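Local coordinates for protein endoglucanase (Mytilus edulis, PDB 1WC2) that hydrolyses internal beta-1,4-glucosidic linkages of cellulose, lichenin and cereal beta-glucans, is active on soluble carboxymethylcellulose and also shows expansin activity, at residues Asn105-Pro108 with Asn109-Trp112; Asp132-Gly136 with Arg137-Thr141; Asn170-Tyr173 with Gly174-Gln177. One frame throughout, in Å; residues are numbered along the deposited sequence.

Contact 1. Residues Asn105-Pro108 with Asn109-Trp112; sequences NIYP and NQDW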
ATOM      1  N   ASN A 105       4.648   8.278   9.832  1.00  9.35           N
ATOM      2  CA  ASN A 105       6.057   8.257  10.207  1.00 10.67           C
ATOM      3  C   ASN A 105       6.225   8.518  11.725  1.00 11.26           C
ATOM      4  O   ASN A 105       6.662   9.589  12.179  1.00 12.06           O
ATOM      5  CB  ASN A 105       6.837   9.282   9.384  0.85 10.84           C
ATOM      6  CG  ASN A 105       8.304   9.252   9.702  0.85 11.31           C
ATOM      7  OD1 ASN A 105       8.775   8.306  10.325  0.85 11.86           O
ATOM      8  ND2 ASN A 105       9.039  10.268   9.274  0.85 14.13           N
ATOM      9  N   ILE A 106       5.846   7.511  12.484  1.00 11.30           N
ATOM     10  CA  ILE A 106       5.874   7.509  13.948  1.00 12.13           C
ATOM     11  C   ILE A 106       5.977   6.047  14.373  1.00 10.87           C
ATOM     12  O   ILE A 106       5.649   5.157  13.577  1.00  9.34           O
ATOM     13  CB  ILE A 106       4.567   8.125  14.578  1.00 12.74           C
ATOM     14  CG1 ILE A 106       3.314   7.346  14.156  1.00 13.83           C
ATOM     15  CG2 ILE A 106       4.442   9.632  14.319  1.00 14.91           C
ATOM     16  CD1 ILE A 106       2.010   7.832  14.812  1.00 15.71           C
ATOM     17  N   TYR A 107       6.371   5.798  15.628  1.00 11.19           N
ATOM     18  CA  TYR A 107       6.330   4.446  16.181  1.00 10.95           C
ATOM     19  C   TYR A 107       4.894   3.909  16.007  1.00 10.73           C
ATOM     20  O   TYR A 107       3.941   4.656  16.275  1.00 11.66           O
ATOM     21  CB  TYR A 107       6.743   4.479  17.668  1.00 11.79           C
ATOM     22  CG  TYR A 107       6.577   3.151  18.358  1.00 12.57           C
ATOM     23  CD1 TYR A 107       7.575   2.183  18.295  1.00 12.57           C
ATOM     24  CD2 TYR A 107       5.410   2.845  19.057  1.00 15.19           C
ATOM     25  CE1 TYR A 107       7.408   0.948  18.901  1.00 14.68           C
ATOM     26  CE2 TYR A 107       5.241   1.617  19.662  1.00 16.51           C
ATOM     27  CZ  TYR A 107       6.238   0.676  19.583  1.00 16.56           C
ATOM     28  OH  TYR A 107       6.056  -0.544  20.196  1.00 19.96           O
ATOM     29  N   PRO A 108       4.682   2.649  15.605  1.00 10.39           N
ATOM     30  CA  PRO A 108       5.694   1.606  15.405  1.00  9.66           C
ATOM     31  C   PRO A 108       6.164   1.436  13.946  1.00  8.50           C
ATOM     32  O   PRO A 108       6.688   0.364  13.616  1.00  8.53           O
ATOM     33  CB  PRO A 108       4.928   0.348  15.835  1.00 10.83           C
ATOM     34  CG  PRO A 108       3.569   0.596  15.337  1.00 12.03           C
ATOM     35  CD  PRO A 108       3.328   2.089  15.438  1.00 11.55           C
ATOM     36  N   ASN A 109       6.000   2.456  13.097  1.00  7.64           N
ATOM     37  CA  ASN A 109       6.318   2.368  11.662  1.00  7.39           C
ATOM     38  C   ASN A 109       7.621   3.065  11.295  1.00  7.20           C
ATOM     39  O   ASN A 109       7.882   3.306  10.104  1.00  7.32           O
ATOM     40  CB  ASN A 109       5.189   3.001  10.848  1.00  8.12           C
ATOM     41  CG  ASN A 109       3.839   2.618  11.349  1.00 10.09           C
ATOM     42  OD1 ASN A 109       3.552   1.444  11.495  1.00 12.40           O
ATOM     43  ND2 ASN A 109       3.003   3.606  11.631  1.00 11.81           N
ATOM     44  N   GLN A 110       8.435   3.386  12.294  1.00  7.30           N
ATOM     45  CA  GLN A 110       9.623   4.213  12.116  1.00  7.97           C
ATOM     46  C   GLN A 110      10.697   3.626  11.193  1.00  7.89           C
ATOM     47  O   GLN A 110      11.544   4.370  10.688  1.00  8.75           O
ATOM     48  CB  GLN A 110      10.225   4.561  13.486  1.00  9.12           C
ATOM     49  CG  GLN A 110      10.940   3.431  14.231  1.00  9.60           C
ATOM     50  CD  GLN A 110      10.024   2.467  14.962  1.00  9.46           C
ATOM     51  OE1 GLN A 110       8.806   2.610  14.983  1.00  9.10           O
ATOM     52  NE2 GLN A 110      10.637   1.463  15.589  1.00 11.35           N
ATOM     53  N   ASP A 111      10.693   2.310  10.995  1.00  7.19           N
ATOM     54  CA  ASP A 111      11.679   1.683  10.120  1.00  7.36           C
ATOM     55  C   ASP A 111      11.215   1.601   8.654  1.00  6.47           C
ATOM     56  O   ASP A 111      12.044   1.384   7.774  1.00  6.86           O
ATOM     57  CB  ASP A 111      12.016   0.268  10.612  1.00  8.26           C
ATOM     58  CG  ASP A 111      12.395   0.209  12.102  1.00  8.28           C
ATOM     59  OD1 ASP A 111      13.092   1.111  12.602  1.00 11.14           O
ATOM     60  OD2 ASP A 111      12.021  -0.746  12.803  1.00 11.47           O
ATOM     61  N   TRP A 112       9.907   1.752   8.423  1.00  6.45           N
ATOM     62  CA  TRP A 112       9.273   1.456   7.138  1.00  6.29           C
ATOM     63  C   TRP A 112       8.654   2.661   6.412  1.00  5.73           C
ATOM     64  O   TRP A 112       8.623   2.686   5.178  1.00  5.72           O
ATOM     65  CB  TRP A 112       8.171   0.403   7.318  1.00  7.00           C
ATOM     66  CG  TRP A 112       8.661  -0.914   7.857  1.00  7.44           C
ATOM     67  CD1 TRP A 112       8.553  -1.352   9.143  1.00  9.36           C
ATOM     68  CD2 TRP A 112       9.318  -1.971   7.132  1.00  6.60           C
ATOM     69  NE1 TRP A 112       9.104  -2.607   9.263  1.00 10.02           N
ATOM     70  CE2 TRP A 112       9.568  -3.019   8.042  1.00  8.43           C
ATOM     71  CE3 TRP A 112       9.706  -2.144   5.795  1.00  6.83           C
ATOM     72  CZ2 TRP A 112      10.209  -4.215   7.666  1.00  9.02           C
ATOM     73  CZ3 TRP A 112      10.328  -3.327   5.424  1.00  8.10           C
ATOM     74  CH2 TRP A 112      10.580  -4.350   6.360  1.00  8.78           C
TER
HETATM   75  O   HOH W   1       9.080   0.206  12.214  1.00  9.09           O
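The chain reverses between I106 and N109 in a type VI beta turn: the peptide bond before P108 is cis, and N109 N donates to I106 O at 2.8 Å, in the carbonyl plane and on a lone pair. Proline suits the place because its ring brings the cis form close in energy to the trans, and the preceding tyrosine suits it because the aromatic ring can fold onto the proline. CG of Y107 stands anti to the backbone N (chi1 173°), which lays the ring beneath the pyrrolidine; P108 CB sits 3.8 Å above the centre of one ring face, a CH-pi contact. Q110 comes alongside the same tyrosine, its chain bent at chi2, with its amide plane only 22° from the plane of the ring; Q110 CD lies 4.1 Å from Y107 CD1. N109 CB lies 3.5 Å from I106 O, and with CG beside the backbone N (chi1 -43°) the amide runs along P108, ND2 bonding back to P104 O. Beyond the turn, water 1 donates to P108 O at 2.8 Å and accepts from D111 N at 2.9 Å, bridging two backbone groups. D111 forms a salt bridge with K124. The turn thus owes its shape to a cis proline, one direct hydrogen bond, a CH-pi contact of P108 CB with the Y107 ring and a water rather than to a buried core, consistent with a surface loop that brings the N109 side chain to about 4 Å from that of D132, the probable proton donor.

Contact 2. Residues Asp132-Gly136 with Arg137-Thr141; sequences DLENG and RSQVT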
ATOM      1  N   ASP A 132       1.552  -0.675   3.658  1.00  6.09           N
ATOM      2  CA  ASP A 132       0.984  -1.663   4.567  1.00  6.37           C
ATOM      3  C   ASP A 132      -0.252  -2.217   3.854  0.65  6.00           C
ATOM      4  O   ASP A 132      -1.104  -1.451   3.403  0.65  6.03           O
ATOM      5  CB  ASP A 132       0.594  -1.077   5.941  0.65  7.40           C
ATOM      6  CG  ASP A 132       1.782  -0.843   6.892  0.65  7.49           C
ATOM      7  OD1 ASP A 132       2.920  -1.269   6.625  0.65  7.71           O
ATOM      8  OD2 ASP A 132       1.617  -0.210   7.961  0.65 11.59           O
ATOM      9  N   LEU A 133      -0.319  -3.536   3.704  1.00  6.32           N
ATOM     10  CA  LEU A 133      -1.390  -4.189   2.957  1.00  6.73           C
ATOM     11  C   LEU A 133      -2.398  -4.827   3.910  1.00  7.02           C
ATOM     12  O   LEU A 133      -2.039  -5.668   4.731  1.00  7.58           O
ATOM     13  CB  LEU A 133      -0.810  -5.281   2.039  1.00  6.97           C
ATOM     14  CG  LEU A 133       0.378  -4.880   1.142  1.00  7.54           C
ATOM     15  CD1 LEU A 133       0.868  -6.070   0.322  1.00  9.13           C
ATOM     16  CD2 LEU A 133       0.004  -3.721   0.255  1.00  8.76           C
ATOM     17  N   GLU A 134      -3.662  -4.438   3.797  1.00  7.13           N
ATOM     18  CA  GLU A 134      -4.676  -5.043   4.653  1.00  7.57           C
ATOM     19  C   GLU A 134      -4.753  -6.557   4.442  1.00  7.75           C
ATOM     20  O   GLU A 134      -4.895  -7.028   3.308  1.00  7.53           O
ATOM     21  CB  GLU A 134      -6.029  -4.391   4.412  1.00  7.88           C
ATOM     22  CG  GLU A 134      -7.172  -4.992   5.232  1.00  8.17           C
ATOM     23  CD  GLU A 134      -6.970  -4.935   6.759  1.00  8.36           C
ATOM     24  OE1 GLU A 134      -6.550  -3.872   7.284  1.00  9.18           O
ATOM     25  OE2 GLU A 134      -7.223  -5.952   7.446  1.00  9.54           O
ATOM     26  N   ASN A 135      -4.700  -7.309   5.547  1.00  7.79           N
ATOM     27  CA  ASN A 135      -4.602  -8.777   5.519  1.00  8.22           C
ATOM     28  C   ASN A 135      -5.418  -9.480   6.609  1.00  8.44           C
ATOM     29  O   ASN A 135      -5.205 -10.667   6.894  1.00  9.20           O
ATOM     30  CB  ASN A 135      -3.147  -9.237   5.596  1.00  8.45           C
ATOM     31  CG  ASN A 135      -2.981 -10.710   5.219  1.00  8.45           C
ATOM     32  OD1 ASN A 135      -3.460 -11.143   4.163  1.00  8.61           O
ATOM     33  ND2 ASN A 135      -2.320 -11.483   6.079  1.00  9.78           N
ATOM     34  N   GLY A 136      -6.363  -8.752   7.189  1.00  8.65           N
ATOM     35  CA  GLY A 136      -7.161  -9.314   8.272  1.00  9.08           C
ATOM     36  C   GLY A 136      -8.005 -10.512   7.854  1.00  9.47           C
ATOM     37  O   GLY A 136      -8.411 -11.310   8.703  1.00 11.19           O
ATOM     38  N   ARG A 137      -8.279 -10.647   6.550  1.00  8.95           N
ATOM     39  CA  ARG A 137      -9.020 -11.787   6.008  1.00  9.36           C
ATOM     40  C   ARG A 137      -8.130 -12.700   5.158  1.00  9.42           C
ATOM     41  O   ARG A 137      -8.627 -13.513   4.380  1.00  9.44           O
ATOM     42  CB  ARG A 137     -10.254 -11.287   5.244  1.00  9.66           C
ATOM     43  CG  ARG A 137     -11.276 -10.643   6.181  1.00 10.73           C
ATOM     44  CD  ARG A 137     -12.446 -10.018   5.484  1.00 10.46           C
ATOM     45  NE  ARG A 137     -13.322 -11.020   4.869  1.00 11.26           N
ATOM     46  CZ  ARG A 137     -14.304 -11.672   5.489  1.00 11.42           C
ATOM     47  NH1 ARG A 137     -14.567 -11.450   6.764  1.00 12.17           N
ATOM     48  NH2 ARG A 137     -15.034 -12.550   4.817  1.00 11.09           N
ATOM     49  N   SER A 138      -6.808 -12.558   5.331  1.00  9.21           N
ATOM     50  CA  SER A 138      -5.803 -13.365   4.648  1.00  9.46           C
ATOM     51  C   SER A 138      -5.856 -13.206   3.122  1.00  8.61           C
ATOM     52  O   SER A 138      -5.403 -14.083   2.382  1.00  9.67           O
ATOM     53  CB  SER A 138      -5.893 -14.849   5.073  1.00  9.58           C
ATOM     54  OG  SER A 138      -5.668 -14.995   6.468  1.00 11.05           O
ATOM     55  N   GLN A 139      -6.344 -12.059   2.656  1.00  8.57           N
ATOM     56  CA  GLN A 139      -6.382 -11.824   1.212  1.00  8.62           C
ATOM     57  C   GLN A 139      -4.979 -11.779   0.584  1.00  8.42           C
ATOM     58  O   GLN A 139      -4.800 -12.124  -0.595  1.00  8.65           O
ATOM     59  CB  GLN A 139      -7.179 -10.568   0.860  1.00  8.51           C
ATOM     60  CG  GLN A 139      -6.741  -9.250   1.541  1.00  8.71           C
ATOM     61  CD  GLN A 139      -7.541  -8.951   2.813  1.00  8.61           C
ATOM     62  OE1 GLN A 139      -7.500  -9.718   3.782  1.00  8.84           O
ATOM     63  NE2 GLN A 139      -8.280  -7.854   2.803  1.00  8.03           N
ATOM     64  N   VAL A 140      -3.988 -11.339   1.358  1.00  8.00           N
ATOM     65  CA  VAL A 140      -2.612 -11.263   0.869  1.00  8.18           C
ATOM     66  C   VAL A 140      -1.829 -12.544   1.189  1.00  8.36           C
ATOM     67  O   VAL A 140      -1.254 -13.146   0.298  1.00  8.87           O
ATOM     68  CB  VAL A 140      -1.883  -9.986   1.364  1.00  8.43           C
ATOM     69  CG1 VAL A 140      -0.461  -9.915   0.809  1.00  8.33           C
ATOM     70  CG2 VAL A 140      -2.671  -8.736   0.955  1.00  8.95           C
ATOM     71  N   THR A 141      -1.822 -12.997   2.450  1.00  8.75           N
ATOM     72  CA  THR A 141      -1.092 -14.230   2.786  1.00  9.65           C
ATOM     73  C   THR A 141      -1.705 -15.479   2.138  1.00  9.35           C
ATOM     74  O   THR A 141      -0.995 -16.450   1.926  1.00 10.52           O
ATOM     75  CB  THR A 141      -0.969 -14.454   4.287  1.00 10.28           C
ATOM     76  OG1 THR A 141      -2.227 -14.193   4.924  1.00 10.41           O
ATOM     77  CG2 THR A 141       0.048 -13.488   4.914  1.00 11.22           C
TER
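Hydrogen bonding does most of the work where N135 meets the residues that follow, and the backbone part is brief: S138 N donates to N135 O at 2.9 Å, closing a type I beta turn, after which S138 adopts a left-handed helical conformation. Side chain to backbone bonds are more numerous. N135 OD1 accepts two N-H groups, V140 N at 2.9 Å, tilted 17° from the carbonyl plane, and T141 N at 3.0 Å, from above that plane. The one bond between two side chains across the turn runs from N135 ND2 to T141 OG1, 2.9 Å away within the amide plane. Asparagine suits this post because it offers both acceptor and donor, and with both ends engaged the amide is probably fixed in its rotation. Q139 OE1 receives R137 N at 3.0 Å in the carbonyl plane; its CG takes the crowded position between N and carbonyl carbon (chi1 55°), folding the chain back against E134 O, and its NE2 reaches A45 O and S47 O. E134 OE2 accepts G136 N from above the carboxylate plane at 2.9 Å as well as H23 ND1. A CB on G136 would collide with that oxygen, consistent with a glycine here. The apolar share is small: L133 CB and V140 CG2 meet at 4.1 Å, the side chains crossing near a right angle beside F97. These bonds build the turn that follows strand 129-134 of the double-psi beta-barrel of family 45 glycosidases, the strand bearing D132, probably the proton donor, while E134 OE1 bonds to D24 N, the backbone of the probable nucleophile.

Contact 3. Residues Asn170-Tyr173 with Gly174-Gln177; sequences NSMY and GQCQ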
ATOM      1  N   ASN A 170     -13.318   2.845  -8.871  1.00  9.51           N
ATOM      2  CA  ASN A 170     -13.449   4.276  -8.639  1.00 10.50           C
ATOM      3  C   ASN A 170     -14.811   4.650  -8.033  1.00 10.75           C
ATOM      4  O   ASN A 170     -14.886   5.536  -7.189  1.00 10.95           O
ATOM      5  CB  ASN A 170     -13.184   5.063  -9.924  1.00 10.95           C
ATOM      6  CG  ASN A 170     -11.726   4.969 -10.381  1.00 11.80           C
ATOM      7  OD1 ASN A 170     -10.795   5.071  -9.567  1.00 13.41           O
ATOM      8  ND2 ASN A 170     -11.519   4.765 -11.677  1.00 13.73           N
ATOM      9  N   SER A 171     -15.875   3.973  -8.460  1.00 10.94           N
ATOM     10  CA  SER A 171     -17.202   4.175  -7.877  1.00 11.44           C
ATOM     11  C   SER A 171     -17.203   3.930  -6.365  1.00 10.67           C
ATOM     12  O   SER A 171     -17.817   4.675  -5.607  1.00 10.72           O
ATOM     13  CB  SER A 171     -18.223   3.247  -8.545  1.00 12.37           C
ATOM     14  OG  SER A 171     -19.477   3.290  -7.875  1.00 14.69           O
ATOM     15  N   MET A 172     -16.542   2.864  -5.937  1.00 10.22           N
ATOM     16  CA  MET A 172     -16.417   2.569  -4.516  1.00  9.97           C
ATOM     17  C   MET A 172     -15.676   3.672  -3.773  1.00  9.01           C
ATOM     18  O   MET A 172     -16.117   4.097  -2.694  1.00  9.13           O
ATOM     19  CB  MET A 172     -15.754   1.207  -4.304  1.00 10.11           C
ATOM     20  CG  MET A 172     -16.690   0.067  -4.724  1.00 12.75           C
ATOM     21  SD  MET A 172     -15.902  -1.497  -5.060  1.00 14.81           S
ATOM     22  CE  MET A 172     -15.550  -1.876  -3.630  1.00 13.39           C
ATOM     23  N   TYR A 173     -14.575   4.164  -4.337  1.00  8.58           N
ATOM     24  CA  TYR A 173     -13.861   5.271  -3.697  1.00  8.73           C
ATOM     25  C   TYR A 173     -14.761   6.523  -3.577  1.00  8.82           C
ATOM     26  O   TYR A 173     -14.632   7.306  -2.630  1.00  8.17           O
ATOM     27  CB  TYR A 173     -12.531   5.607  -4.406  1.00  8.49           C
ATOM     28  CG  TYR A 173     -11.840   6.743  -3.683  1.00  8.73           C
ATOM     29  CD1 TYR A 173     -11.382   6.584  -2.371  1.00  8.85           C
ATOM     30  CD2 TYR A 173     -11.712   7.995  -4.267  1.00  9.58           C
ATOM     31  CE1 TYR A 173     -10.805   7.645  -1.682  1.00  9.34           C
ATOM     32  CE2 TYR A 173     -11.128   9.058  -3.577  1.00 10.27           C
ATOM     33  CZ  TYR A 173     -10.693   8.868  -2.277  1.00  9.79           C
ATOM     34  OH  TYR A 173     -10.139   9.891  -1.544  1.00 11.43           O
ATOM     35  N   GLY A 174     -15.694   6.701  -4.514  1.00  9.08           N
ATOM     36  CA  GLY A 174     -16.652   7.793  -4.451  1.00  9.48           C
ATOM     37  C   GLY A 174     -17.519   7.841  -3.200  1.00  9.36           C
ATOM     38  O   GLY A 174     -18.077   8.886  -2.877  1.00 10.32           O
ATOM     39  N   GLN A 175     -17.649   6.707  -2.522  1.00  8.82           N
ATOM     40  CA  GLN A 175     -18.313   6.626  -1.221  1.00  8.38           C
ATOM     41  C   GLN A 175     -17.535   7.297  -0.090  1.00  8.43           C
ATOM     42  O   GLN A 175     -18.125   7.651   0.940  1.00  8.98           O
ATOM     43  CB  GLN A 175     -18.535   5.172  -0.827  1.00  8.12           C
ATOM     44  CG  GLN A 175     -19.414   4.392  -1.795  1.00  8.67           C
ATOM     45  CD  GLN A 175     -19.525   2.932  -1.437  1.00  8.91           C
ATOM     46  OE1 GLN A 175     -19.294   2.553  -0.288  1.00 10.10           O
ATOM     47  NE2 GLN A 175     -19.882   2.101  -2.415  1.00 10.54           N
ATOM     48  N   CYS A 176     -16.214   7.416  -0.244  1.00  8.17           N
ATOM     49  CA  CYS A 176     -15.335   7.911   0.810  1.00  7.90           C
ATOM     50  C   CYS A 176     -15.449   9.426   0.921  1.00  8.17           C
ATOM     51  O   CYS A 176     -15.584  10.119  -0.088  1.00  8.88           O
ATOM     52  CB  CYS A 176     -13.880   7.521   0.500  1.00  7.94           C
ATOM     53  SG  CYS A 176     -13.658   5.715   0.275  1.00  7.90           S
ATOM     54  N   GLN A 177     -15.340   9.951   2.139  1.00  8.34           N
ATOM     55  CA  GLN A 177     -15.508  11.386   2.350  1.00  8.66           C
ATOM     56  C   GLN A 177     -14.472  12.205   1.586  1.00  8.66           C
ATOM     57  O   GLN A 177     -14.774  13.307   1.125  1.00  9.63           O
ATOM     58  CB  GLN A 177     -15.477  11.730   3.837  1.00  8.98           C
ATOM     59  CG  GLN A 177     -15.869  13.164   4.150  1.00 12.19           C
ATOM     60  CD  GLN A 177     -15.934  13.428   5.642  1.00 13.75           C
ATOM     61  OE1 GLN A 177     -15.935  12.493   6.447  1.00 14.55           O
ATOM     62  NE2 GLN A 177     -15.972  14.706   6.020  1.00 15.02           N
TER
HETATM   63  O   HOH W   2     -20.434   3.212  -4.958  1.00 11.72           O
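C176 N donates to Y173 O at 2.9 Å, closing a type I beta turn that carries the chain off helix 170-173. Two more backbone bonds precede it: G174 N to N170 O, the helical i to i+4 pattern, and Q175 N to M172 O, which spans one residue fewer. Glycine fits at 174 because a CB there would press on S171 O. The same turn brings C176 back towards the tyrosine. With CG anti to the backbone N (chi1 -179°), the Y173 ring lies alongside the cysteine; C176 SG is 3.6 Å from Y173 CD1 and 4.5 Å from the ring centroid, 53° off the normal, an oblique sulfur-aromatic contact. That sulfur is bonded to C32 SG, and Y173 also touches C69 and C178, each belonging to a different disulfide. Replacing this tyrosine by an alanine is likely to strip the aromatic neighbour from the C176 sulfur and open a gap beside C69 and C178. On another flank, Q175 extends beyond CG with CB 3.2 Å from M172 O. Its NE2 gives a hydrogen to water 2 at 2.8 Å, and that water donates to S171 O at 3.1 Å, while Q175 OE1 accepts from W43 NE1. Glutamine is apt here, long enough to reach W43 and, through water 2, S171 O, with a donor and an acceptor for its two partners. The chemistry is thus divided between a polar, solvated flank and a sulfur-rich one, with the covalent link to C32 fastening this late, surface segment to the early part of the chain.

All three contacts are local turns within one chain. Contact 2 is the partly buried one, at the end of a barrel strand; contacts 1 and 3 lie on the surface, about 28 Å apart between centres. Contacts 1 and 2 come within about 4 Å at their nearest atoms and both lie near the probable catalytic aspartates, with contact 1 in the loop that precedes strand 129-134 and contact 2 on that strand. Contact 3 stands away from the annotated active-site residues. The chemistry follows place: a cis proline and a water shape the exposed loop, side-chain amides and a buried carboxylate satisfy backbone groups at the strand end, and a disulfide secures the C-terminal turn.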